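Local atomic coordinates of fuculose-1-phosphate aldolase (PDB entry 4XXF), a protein that belongs to the class II aldolase and adducin family of the AraD-like clan and binds zinc. Residues A29-A34 with G253-K258. Numbering follows the deposited sequence.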
ATOM      1  N   ALA A  29     -18.112  -7.050  -9.397  1.00 10.72           N
ATOM      2  CA  ALA A  29     -16.944  -6.648 -10.182  1.00 10.83           C
ATOM      3  C   ALA A  29     -16.545  -5.200  -9.884  1.00  9.92           C
ATOM      4  O   ALA A  29     -15.362  -4.892  -9.689  1.00 10.81           O
ATOM      5  CB  ALA A  29     -17.211  -6.828 -11.665  1.00 10.93           C
ATOM      6  N   ILE A  30     -17.532  -4.318  -9.834  1.00  9.66           N
ATOM      7  CA  ILE A  30     -17.299  -2.917  -9.520  1.00 10.38           C
ATOM      8  C   ILE A  30     -16.718  -2.786  -8.105  1.00  9.68           C
ATOM      9  O   ILE A  30     -15.763  -2.024  -7.868  1.00 10.05           O
ATOM     10  CB  ILE A  30     -18.597  -2.136  -9.667  1.00 10.12           C
ATOM     11  CG1 ILE A  30     -19.011  -2.102 -11.146  1.00 11.04           C
ATOM     12  CG2 ILE A  30     -18.432  -0.741  -9.102  1.00 11.43           C
ATOM     13  CD1 ILE A  30     -20.489  -1.756 -11.382  1.00 14.07           C
ATOM     14  N   ARG A  31     -17.262  -3.559  -7.167  1.00 10.39           N
ATOM     15  CA  ARG A  31     -16.735  -3.577  -5.798  1.00  9.48           C
ATOM     16  C   ARG A  31     -15.289  -4.103  -5.739  1.00 10.16           C
ATOM     17  O   ARG A  31     -14.470  -3.617  -4.931  1.00 10.16           O
ATOM     18  CB  ARG A  31     -17.640  -4.414  -4.887  1.00  9.80           C
ATOM     19  CG  ARG A  31     -18.970  -3.725  -4.570  1.00 11.11           C
ATOM     20  CD  ARG A  31     -18.837  -2.798  -3.357  1.00 12.30           C
ATOM     21  NE  ARG A  31     -20.130  -2.240  -2.976  1.00 11.00           N
ATOM     22  CZ  ARG A  31     -20.527  -2.040  -1.727  1.00 10.75           C
ATOM     23  NH1 ARG A  31     -19.750  -2.379  -0.711  1.00 12.61           N
ATOM     24  NH2 ARG A  31     -21.728  -1.541  -1.494  1.00 12.51           N
ATOM     25  N   ILE A  32     -14.958  -5.080  -6.578  1.00  9.75           N
ATOM     26  CA  ILE A  32     -13.582  -5.558  -6.662  1.00 10.00           C
ATOM     27  C   ILE A  32     -12.668  -4.435  -7.147  1.00 10.01           C
ATOM     28  O   ILE A  32     -11.579  -4.223  -6.598  1.00 10.15           O
ATOM     29  CB  ILE A  32     -13.456  -6.790  -7.603  1.00 10.15           C
ATOM     30  CG1 ILE A  32     -14.035  -8.035  -6.935  1.00 10.67           C
ATOM     31  CG2 ILE A  32     -12.000  -7.004  -8.041  1.00 11.37           C
ATOM     32  CD1 ILE A  32     -14.404  -9.143  -7.911  1.00 11.80           C
ATOM     33  N   PHE A  33     -13.090  -3.711  -8.177  1.00  9.73           N
ATOM     34  CA  PHE A  33     -12.282  -2.587  -8.672  1.00 10.25           C
ATOM     35  C   PHE A  33     -12.015  -1.571  -7.563  1.00 11.31           C
ATOM     36  O   PHE A  33     -10.882  -1.117  -7.411  1.00 11.04           O
ATOM     37  CB  PHE A  33     -12.956  -1.919  -9.876  1.00 10.65           C
ATOM     38  CG  PHE A  33     -12.621  -2.565 -11.200  1.00  9.94           C
ATOM     39  CD1 PHE A  33     -12.678  -3.946 -11.356  1.00 11.84           C
ATOM     40  CD2 PHE A  33     -12.249  -1.795 -12.290  1.00 12.63           C
ATOM     41  CE1 PHE A  33     -12.372  -4.556 -12.588  1.00 12.42           C
ATOM     42  CE2 PHE A  33     -11.937  -2.384 -13.510  1.00 12.62           C
ATOM     43  CZ  PHE A  33     -12.010  -3.773 -13.670  1.00 12.44           C
ATOM     44  N   ALA A  34     -13.017  -1.262  -6.752  1.00 10.54           N
ATOM     45  CA  ALA A  34     -12.789  -0.356  -5.624  1.00 10.61           C
ATOM     46  C   ALA A  34     -11.853  -0.979  -4.603  1.00 10.44           C
ATOM     47  O   ALA A  34     -10.965  -0.298  -4.078  1.00 11.89           O
ATOM     48  CB  ALA A  34     -14.086   0.027  -4.964  1.00 12.34           C
ATOM     49  N   GLY A 253     -20.608  -8.485   0.481  1.00 12.51           N
ATOM     50  CA  GLY A 253     -21.824  -8.984  -0.145  1.00 13.62           C
ATOM     51  C   GLY A 253     -23.113  -8.499   0.492  1.00 13.62           C
ATOM     52  O   GLY A 253     -24.054  -8.141  -0.211  1.00 15.72           O
ATOM     53  N   GLU A 254     -23.169  -8.472   1.819  1.00 15.58           N
ATOM     54  CA  GLU A 254     -24.381  -8.020   2.490  0.54 18.73           C
ATOM     55  C   GLU A 254     -24.726  -6.585   2.097  1.00 18.83           C
ATOM     56  O   GLU A 254     -25.901  -6.240   1.964  1.00 21.52           O
ATOM     57  CB  GLU A 254     -24.240  -8.129   4.008  0.54 21.22           C
ATOM     58  CG  GLU A 254     -24.100  -9.548   4.519  0.54 27.59           C
ATOM     59  CD  GLU A 254     -24.127  -9.628   6.031  0.54 34.67           C
ATOM     60  OE1 GLU A 254     -24.454  -8.608   6.677  0.54 34.64           O
ATOM     61  OE2 GLU A 254     -23.823 -10.710   6.576  0.54 35.78           O
ATOM     62  N   GLU A 255     -23.700  -5.760   1.896  1.00 17.75           N
ATOM     63  CA  GLU A 255     -23.888  -4.367   1.476  1.00 17.53           C
ATOM     64  C   GLU A 255     -24.321  -4.265   0.021  1.00 14.71           C
ATOM     65  O   GLU A 255     -25.283  -3.569  -0.314  1.00 16.80           O
ATOM     66  CB  GLU A 255     -22.588  -3.553   1.640  1.00 21.16           C
ATOM     67  CG  GLU A 255     -22.127  -3.296   3.077  1.00 30.80           C
ATOM     68  CD  GLU A 255     -20.846  -2.445   3.170  1.00 36.97           C
ATOM     69  OE1 GLU A 255     -20.315  -1.987   2.129  1.00 22.91           O
ATOM     70  OE2 GLU A 255     -20.365  -2.232   4.303  1.00 44.36           O
ATOM     71  N   TYR A 256     -23.596  -4.940  -0.861  1.00 13.44           N
ATOM     72  CA  TYR A 256     -23.760  -4.614  -2.268  1.00 13.10           C
ATOM     73  C   TYR A 256     -24.939  -5.339  -2.914  1.00 13.42           C
ATOM     74  O   TYR A 256     -25.391  -4.944  -3.991  1.00 14.23           O
ATOM     75  CB  TYR A 256     -22.445  -4.841  -3.042  1.00 12.82           C
ATOM     76  CG  TYR A 256     -21.920  -6.242  -3.269  1.00 11.91           C
ATOM     77  CD1 TYR A 256     -22.614  -7.173  -4.046  1.00 12.13           C
ATOM     78  CD2 TYR A 256     -20.659  -6.596  -2.805  1.00 11.29           C
ATOM     79  CE1 TYR A 256     -22.083  -8.440  -4.286  1.00 11.54           C
ATOM     80  CE2 TYR A 256     -20.126  -7.844  -3.047  1.00 12.47           C
ATOM     81  CZ  TYR A 256     -20.831  -8.759  -3.781  1.00 11.21           C
ATOM     82  OH  TYR A 256     -20.278 -10.004  -4.006  1.00 14.99           O
ATOM     83  N   ARG A 257     -25.485  -6.340  -2.229  1.00 13.85           N
ATOM     84  CA  ARG A 257     -26.649  -7.060  -2.747  1.00 16.55           C
ATOM     85  C   ARG A 257     -27.958  -6.282  -2.657  1.00 19.30           C
ATOM     86  O   ARG A 257     -28.976  -6.732  -3.182  1.00 20.44           O
ATOM     87  CB  ARG A 257     -26.771  -8.401  -2.020  1.00 16.26           C
ATOM     88  CG  ARG A 257     -25.745  -9.398  -2.522  1.00 16.96           C
ATOM     89  CD  ARG A 257     -25.573 -10.597  -1.587  1.00 21.06           C
ATOM     90  NE  ARG A 257     -24.948 -11.701  -2.306  1.00 19.58           N
ATOM     91  CZ  ARG A 257     -24.775 -12.922  -1.813  1.00 23.93           C
ATOM     92  NH1 ARG A 257     -25.150 -13.202  -0.571  1.00 30.28           N
ATOM     93  NH2 ARG A 257     -24.222 -13.860  -2.570  1.00 22.99           N
ATOM     94  N   LYS A 258     -27.935  -5.110  -2.026  1.00 17.79           N
ATOM     95  CA  LYS A 258     -29.154  -4.331  -1.807  1.00 19.25           C
ATOM     96  C   LYS A 258     -29.610  -3.512  -3.020  1.00 18.19           C
ATOM     97  O   LYS A 258     -28.882  -3.334  -3.999  1.00 19.30           O
ATOM     98  CB  LYS A 258     -28.967  -3.402  -0.605  1.00 22.32           C
ATOM     99  CG  LYS A 258     -28.768  -4.139   0.711  1.00 25.92           C
ATOM    100  CD  LYS A 258     -28.618  -3.171   1.873  1.00 31.63           C
ATOM    101  CE  LYS A 258     -28.438  -3.920   3.185  1.00 33.67           C
ATOM    102  NZ  LYS A 258     -28.327  -2.990   4.347  1.00 40.90           N
ATOM    103  OXT LYS A 258     -30.742  -3.025  -3.058  1.00 24.17           O
TER
HETATM  104  O   HOH W   1     -22.267  -0.028   0.863  1.00 30.47           O
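R31 on helix 15-36 and Y256 of helix 234-256 mark the closest backbone approach, their CA atoms 7.9 Å apart, a gap that R31 spans with its side chain. A long, charged residue suits this place because its methylenes can cross a buried interface while its head reaches polar partners. The chain is bent about its CB-CG bond (chi2 -87°), bringing the guanidinium over Y256, whose CB lies against one face, 3.5 Å from R31 NE. Nearer the root, R31 CG meets Y256 CD2 at 3.8 Å. With CG set between its own N and carbonyl carbon (chi1 70°), the tyrosine sets its ring against helix 15-36, touching V27 and A28, and uses its carbon surface as filler between the helices.

E255 supplies the countercharge. NH1 of R31 donates to E255 OE1 over 2.9 Å in a nearly straight hydrogen bond (169° at the hydrogen) that is part of a salt bridge; the oxygen lies in the guanidinium plane and is approached from its anti side. A water closes a second path, accepting from R31 NH2 at 2.9 Å and donating to E255 OE1. Beyond the two segments, R31 NE is held by the carbonyl of M69 and NH1 also by Q252, while R67 forms a second salt bridge with E255 OE1. These bonds tie the C-terminal helix to helix 15-36 and the loop carrying R67 and M69.

Bonds to all three guanidinium nitrogens fix the rotation of the group, and the shared carboxylate probably offsets the charge of two close arginines.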